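Long-range contact in D-glycero-beta-D-manno-heptose-1,7-bisphosphate 7-phosphatase (Mesorhizobium loti, PDB 2O2X), which removes the C-7 phosphate from D-glycero-beta-D-manno-heptose 1,7-bisphosphate, a magnesium-dependent step in the biosynthesis of ADP-L-glycero-beta-D-manno-heptose: residues Leu31-Asp45 with Leu152-Asp166. Sequence-based numbering, arbitrary orientation.
Sequences LPALFLDRDGTINVD and LDLQRSLIVGDKLAD
D45 and K163 approach each other from the two segments: chi1 of D45 (-155°) swings the carboxylate roughly away from the backbone N, and the K163 chain, otherwise extended, bends at its last torsion (chi4 85°). NZ then reaches D45 OD2 at 2.9 Å, from above the carboxylate plane. The same NZ binds the syn lone pair of D162 OD1 at 2.7 Å. This network lies at the C-terminal ends of two adjacent parallel strands, 34-36 and 158-161, in the Rossmann-like core of a HAD phosphatase. By similarity, D37 is the nucleophile, D39 the proton donor, and both bind magnesium with D162. An alanine in place of D162 would probably cost K163 NZ its close carboxylate partner and remove a likely magnesium ligand. D37 OD2 and D166 OD2 come within 3.3 Å, with no hydrogen bond between them. K137 forms salt bridges to OD1 of both.

Along the strands the bonds alternate: F35 N to L158 O, V160 N to F35 O, D37 N to V160 O. L36 CD2 lies against V160 CB at 3.7 Å. On the other sheet face the F35 ring has L154 CD2 and S157 CB at its edge, while L152 CD1 approaches CZ obliquely. S157 OG gives its proton to D153 O and accepts a hydrogen bond from A33 N at 2.9 Å, nearly straight at 172°.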
loop_
_atom_site.group_PDB
_atom_site.type_symbol
_atom_site.label_atom_id
_atom_site.label_comp_id
_atom_site.label_asym_id
_atom_site.label_seq_id
_atom_site.Cartn_x
_atom_site.Cartn_y
_atom_site.Cartn_z
ATOM N N LEU A 31 -15.777 6.206 1.984
ATOM C CA LEU A 31 -14.666 6.736 2.773
ATOM C C LEU A 31 -13.431 6.837 1.874
ATOM O O LEU A 31 -13.215 5.976 1.008
ATOM C CB LEU A 31 -14.317 5.831 3.943
ATOM C CG LEU A 31 -15.294 5.800 5.111
ATOM C CD1 LEU A 31 -14.841 4.773 6.129
ATOM C CD2 LEU A 31 -15.388 7.199 5.709
ATOM N N PRO A 32 -12.580 7.825 2.146
ATOM C CA PRO A 32 -11.232 7.790 1.581
ATOM C C PRO A 32 -10.408 6.730 2.275
ATOM O O PRO A 32 -10.740 6.322 3.384
ATOM C CB PRO A 32 -10.656 9.166 1.925
ATOM C CG PRO A 32 -11.727 9.923 2.595
ATOM C CD PRO A 32 -12.758 8.967 3.048
ATOM N N ALA A 33 -9.363 6.272 1.593
ATOM C CA ALA A 33 -8.429 5.300 2.146
ATOM C C ALA A 33 -7.041 5.884 2.194
ATOM O O ALA A 33 -6.715 6.828 1.465
ATOM C CB ALA A 33 -8.400 4.046 1.293
ATOM N N LEU A 34 -6.238 5.292 3.062
ATOM C CA LEU A 34 -4.801 5.477 3.070
ATOM C C LEU A 34 -4.192 4.269 2.408
ATOM O O LEU A 34 -4.186 3.183 2.982
ATOM C CB LEU A 34 -4.245 5.647 4.491
ATOM C CG LEU A 34 -2.712 5.766 4.596
ATOM C CD1 LEU A 34 -2.201 6.980 3.895
ATOM C CD2 LEU A 34 -2.301 5.767 6.056
ATOM N N PHE A 35 -3.677 4.457 1.196
ATOM C CA PHE A 35 -2.948 3.410 0.483
ATOM C C PHE A 35 -1.471 3.475 0.852
ATOM O O PHE A 35 -0.879 4.548 0.813
ATOM C CB PHE A 35 -3.070 3.583 -1.037
ATOM C CG PHE A 35 -4.457 3.296 -1.593
ATOM C CD1 PHE A 35 -4.860 1.987 -1.859
ATOM C CD2 PHE A 35 -5.355 4.328 -1.853
ATOM C CE1 PHE A 35 -6.117 1.710 -2.382
ATOM C CE2 PHE A 35 -6.616 4.036 -2.387
ATOM C CZ PHE A 35 -6.986 2.727 -2.634
ATOM N N LEU A 36 -0.879 2.319 1.142
ATOM C CA LEU A 36 0.528 2.215 1.484
ATOM C C LEU A 36 1.192 1.159 0.643
ATOM O O LEU A 36 0.739 0.020 0.575
ATOM C CB LEU A 36 0.706 1.797 2.953
ATOM C CG LEU A 36 0.101 2.740 4.010
ATOM C CD1 LEU A 36 0.277 2.162 5.416
ATOM C CD2 LEU A 36 0.716 4.130 3.907
ATOM N N ASP A 37 2.322 1.486 0.052
ATOM C CA ASP A 37 3.223 0.438 -0.429
ATOM C C ASP A 37 3.771 -0.315 0.817
ATOM O O ASP A 37 3.659 0.177 1.954
ATOM C CB ASP A 37 4.360 1.078 -1.246
ATOM C CG ASP A 37 5.255 0.040 -1.944
ATOM O OD1 ASP A 37 4.856 -1.097 -2.189
ATOM O OD2 ASP A 37 6.384 0.409 -2.289
ATOM N N ARG A 38 4.341 -1.514 0.630
ATOM C CA ARG A 38 4.850 -2.287 1.743
ATOM C C ARG A 38 6.389 -2.165 1.852
ATOM O O ARG A 38 6.884 -1.505 2.771
ATOM C CB ARG A 38 4.370 -3.738 1.699
ATOM C CG ARG A 38 4.395 -4.378 3.093
ATOM C CD ARG A 38 4.376 -5.901 3.042
ATOM N NE ARG A 38 5.670 -6.394 2.600
ATOM C CZ ARG A 38 5.899 -7.619 2.145
ATOM N NH1 ARG A 38 4.921 -8.515 2.080
ATOM N NH2 ARG A 38 7.110 -7.930 1.741
ATOM N N ASP A 39 7.138 -2.784 0.947
ATOM C CA ASP A 39 8.591 -2.822 1.036
ATOM C C ASP A 39 9.171 -1.446 0.732
ATOM O O ASP A 39 9.025 -0.945 -0.394
ATOM C CB ASP A 39 9.142 -3.861 0.060
ATOM C CG ASP A 39 8.625 -5.270 0.334
ATOM O OD1 ASP A 39 8.776 -5.756 1.462
ATOM O OD2 ASP A 39 8.116 -5.893 -0.621
ATOM N N GLY A 40 9.870 -0.865 1.707
ATOM C CA GLY A 40 10.368 0.504 1.605
ATOM C C GLY A 40 9.497 1.570 2.256
ATOM O O GLY A 40 9.894 2.749 2.369
ATOM N N THR A 41 8.323 1.174 2.750
ATOM C CA THR A 41 7.345 2.099 3.304
ATOM C C THR A 41 6.943 1.629 4.696
ATOM O O THR A 41 7.277 2.284 5.690
ATOM C CB THR A 41 6.137 2.275 2.349
ATOM O OG1 THR A 41 6.588 2.872 1.136
ATOM C CG2 THR A 41 5.059 3.168 2.934
ATOM N N ILE A 42 6.306 0.460 4.795
ATOM C CA ILE A 42 5.970 -0.156 6.052
ATOM C C ILE A 42 7.127 -0.930 6.630
ATOM O O ILE A 42 7.378 -0.829 7.833
ATOM C CB ILE A 42 4.737 -1.081 5.871
ATOM C CG1 ILE A 42 3.529 -0.267 5.442
ATOM C CG2 ILE A 42 4.452 -1.862 7.169
ATOM C CD1 ILE A 42 2.336 -1.140 5.064
ATOM N N ASN A 43 7.801 -1.703 5.802
ATOM C CA ASN A 43 8.979 -2.444 6.253
ATOM C C ASN A 43 10.195 -2.021 5.472
ATOM O O ASN A 43 10.105 -1.418 4.392
ATOM C CB ASN A 43 8.761 -3.969 6.180
ATOM C CG ASN A 43 8.476 -4.471 4.785
ATOM O OD1 ASN A 43 7.328 -4.529 4.387
ATOM N ND2 ASN A 43 9.513 -4.835 4.040
ATOM N N VAL A 44 11.359 -2.286 6.037
ATOM C CA VAL A 44 12.590 -1.943 5.390
ATOM C C VAL A 44 12.711 -2.717 4.075
ATOM O O VAL A 44 12.435 -3.928 4.017
ATOM C CB VAL A 44 13.790 -2.238 6.314
ATOM C CG1 VAL A 44 15.111 -1.985 5.583
ATOM C CG2 VAL A 44 13.717 -1.395 7.572
ATOM N N ASP A 45 13.127 -2.037 3.021
ATOM C CA ASP A 45 13.164 -2.655 1.705
ATOM C C ASP A 45 14.313 -3.650 1.637
ATOM O O ASP A 45 15.325 -3.516 2.338
ATOM C CB ASP A 45 13.350 -1.591 0.628
ATOM C CG ASP A 45 12.810 -2.023 -0.741
ATOM O OD1 ASP A 45 12.303 -3.143 -0.906
ATOM O OD2 ASP A 45 12.910 -1.212 -1.681
ATOM N N LEU A 152 -14.627 2.848 -1.878
ATOM C CA LEU A 152 -13.810 3.996 -1.509
ATOM C C LEU A 152 -14.105 5.249 -2.315
ATOM O O LEU A 152 -14.467 5.171 -3.491
ATOM C CB LEU A 152 -12.325 3.690 -1.669
ATOM C CG LEU A 152 -11.817 2.520 -0.831
ATOM C CD1 LEU A 152 -10.385 2.221 -1.198
ATOM C CD2 LEU A 152 -11.965 2.759 0.641
ATOM N N ASP A 153 -13.844 6.404 -1.693
ATOM C CA ASP A 153 -13.754 7.671 -2.398
ATOM C C ASP A 153 -12.291 7.836 -2.822
ATOM O O ASP A 153 -11.455 8.302 -2.046
ATOM C CB ASP A 153 -14.203 8.793 -1.473
ATOM C CG ASP A 153 -14.186 10.142 -2.128
ATOM O OD1 ASP A 153 -13.541 10.326 -3.187
ATOM O OD2 ASP A 153 -14.807 11.050 -1.541
ATOM N N LEU A 154 -11.981 7.402 -4.032
ATOM C CA LEU A 154 -10.589 7.447 -4.505
ATOM C C LEU A 154 -10.078 8.869 -4.673
ATOM O O LEU A 154 -8.911 9.154 -4.410
ATOM C CB LEU A 154 -10.413 6.675 -5.809
ATOM C CG LEU A 154 -10.578 5.165 -5.764
ATOM C CD1 LEU A 154 -10.441 4.588 -7.169
ATOM C CD2 LEU A 154 -9.569 4.542 -4.806
ATOM N N GLN A 155 -10.950 9.788 -5.050
ATOM C CA GLN A 155 -10.511 11.142 -5.324
ATOM C C GLN A 155 -9.983 11.808 -4.059
ATOM O O GLN A 155 -9.118 12.650 -4.133
ATOM C CB GLN A 155 -11.658 11.953 -5.947
ATOM C CG GLN A 155 -12.058 11.475 -7.342
ATOM C CD GLN A 155 -12.789 10.129 -7.368
ATOM O OE1 GLN A 155 -13.418 9.703 -6.382
ATOM N NE2 GLN A 155 -12.702 9.449 -8.509
ATOM N N ARG A 156 -10.493 11.418 -2.890
ATOM C CA ARG A 156 -10.029 11.971 -1.620
ATOM C C ARG A 156 -8.984 11.093 -0.911
ATOM O O ARG A 156 -8.513 11.457 0.154
ATOM C CB ARG A 156 -11.213 12.228 -0.690
ATOM C CG ARG A 156 -12.233 13.221 -1.269
ATOM C CD ARG A 156 -13.333 13.549 -0.266
ATOM N NE ARG A 156 -12.811 14.211 0.924
ATOM C CZ ARG A 156 -13.044 13.845 2.192
ATOM N NH1 ARG A 156 -13.815 12.790 2.496
ATOM N NH2 ARG A 156 -12.501 14.556 3.179
ATOM N N SER A 157 -8.641 9.936 -1.487
ATOM C CA SER A 157 -7.674 9.015 -0.873
ATOM C C SER A 157 -6.260 9.529 -1.000
ATOM O O SER A 157 -5.966 10.437 -1.790
ATOM C CB SER A 157 -7.815 7.628 -1.524
ATOM O OG SER A 157 -9.097 7.074 -1.215
ATOM N N LEU A 158 -5.375 8.953 -0.181
ATOM C CA LEU A 158 -3.967 9.306 -0.187
ATOM C C LEU A 158 -3.157 8.045 -0.417
ATOM O O LEU A 158 -3.615 6.952 -0.117
ATOM C CB LEU A 158 -3.604 9.871 1.187
ATOM C CG LEU A 158 -4.486 11.025 1.703
ATOM C CD1 LEU A 158 -4.009 11.404 3.106
ATOM C CD2 LEU A 158 -4.433 12.227 0.779
ATOM N N ILE A 159 -1.958 8.211 -0.969
ATOM C CA ILE A 159 -1.035 7.097 -1.148
ATOM C C ILE A 159 0.340 7.515 -0.641
ATOM O O ILE A 159 0.735 8.686 -0.790
ATOM C CB ILE A 159 -0.947 6.585 -2.598
ATOM C CG1 ILE A 159 -0.089 5.292 -2.673
ATOM C CG2 ILE A 159 -0.491 7.685 -3.578
ATOM C CD1 ILE A 159 -0.343 4.420 -3.886
ATOM N N VAL A 160 1.048 6.572 -0.019
ATOM C CA VAL A 160 2.414 6.757 0.462
ATOM C C VAL A 160 3.248 5.587 -0.052
ATOM O O VAL A 160 2.842 4.427 0.060
ATOM C CB VAL A 160 2.454 6.794 1.979
ATOM C CG1 VAL A 160 3.875 7.121 2.428
ATOM C CG2 VAL A 160 1.413 7.762 2.522
ATOM N N GLY A 161 4.399 5.872 -0.636
ATOM C CA GLY A 161 5.348 4.853 -1.043
ATOM C C GLY A 161 6.715 5.435 -1.306
ATOM O O GLY A 161 6.844 6.670 -1.305
ATOM N N ASP A 162 7.712 4.593 -1.574
ATOM C CA ASP A 162 9.060 5.116 -1.820
ATOM C C ASP A 162 9.473 5.049 -3.266
ATOM O O ASP A 162 10.613 5.372 -3.592
ATOM C CB ASP A 162 10.115 4.450 -0.907
ATOM C CG ASP A 162 10.599 3.096 -1.403
ATOM O OD1 ASP A 162 9.788 2.331 -1.914
ATOM O OD2 ASP A 162 11.797 2.815 -1.214
ATOM N N LYS A 163 8.553 4.651 -4.143
ATOM C CA LYS A 163 8.866 4.561 -5.568
ATOM C C LYS A 163 7.960 5.470 -6.382
ATOM O O LYS A 163 6.806 5.694 -6.046
ATOM C CB LYS A 163 8.809 3.101 -6.024
ATOM C CG LYS A 163 10.044 2.335 -5.462
ATOM C CD LYS A 163 9.946 0.818 -5.439
ATOM C CE LYS A 163 11.074 0.201 -4.550
ATOM N NZ LYS A 163 10.763 0.122 -3.056
ATOM N N LEU A 164 8.495 6.005 -7.470
ATOM C CA LEU A 164 7.697 6.831 -8.370
ATOM C C LEU A 164 6.454 6.093 -8.863
ATOM O O LEU A 164 5.404 6.710 -9.029
ATOM C CB LEU A 164 8.520 7.311 -9.561
ATOM C CG LEU A 164 7.831 8.386 -10.415
ATOM C CD1 LEU A 164 7.521 9.647 -9.598
ATOM C CD2 LEU A 164 8.731 8.736 -11.599
ATOM N N ALA A 165 6.550 4.779 -9.053
ATOM C CA ALA A 165 5.394 3.999 -9.487
ATOM C C ALA A 165 4.199 4.104 -8.551
ATOM O O ALA A 165 3.069 3.982 -8.986
ATOM C CB ALA A 165 5.772 2.543 -9.646
ATOM N N ASP A 166 4.443 4.319 -7.261
ATOM C CA ASP A 166 3.352 4.511 -6.324
ATOM C C ASP A 166 2.625 5.842 -6.578
ATOM O O ASP A 166 1.396 5.941 -6.458
ATOM C CB ASP A 166 3.864 4.504 -4.879
ATOM C CG ASP A 166 4.538 3.186 -4.475
ATOM O OD1 ASP A 166 3.878 2.182 -4.726
ATOM O OD2 ASP A 166 5.697 3.150 -3.920
HETATM O O HOH W 1 13.964 1.331 -1.514
#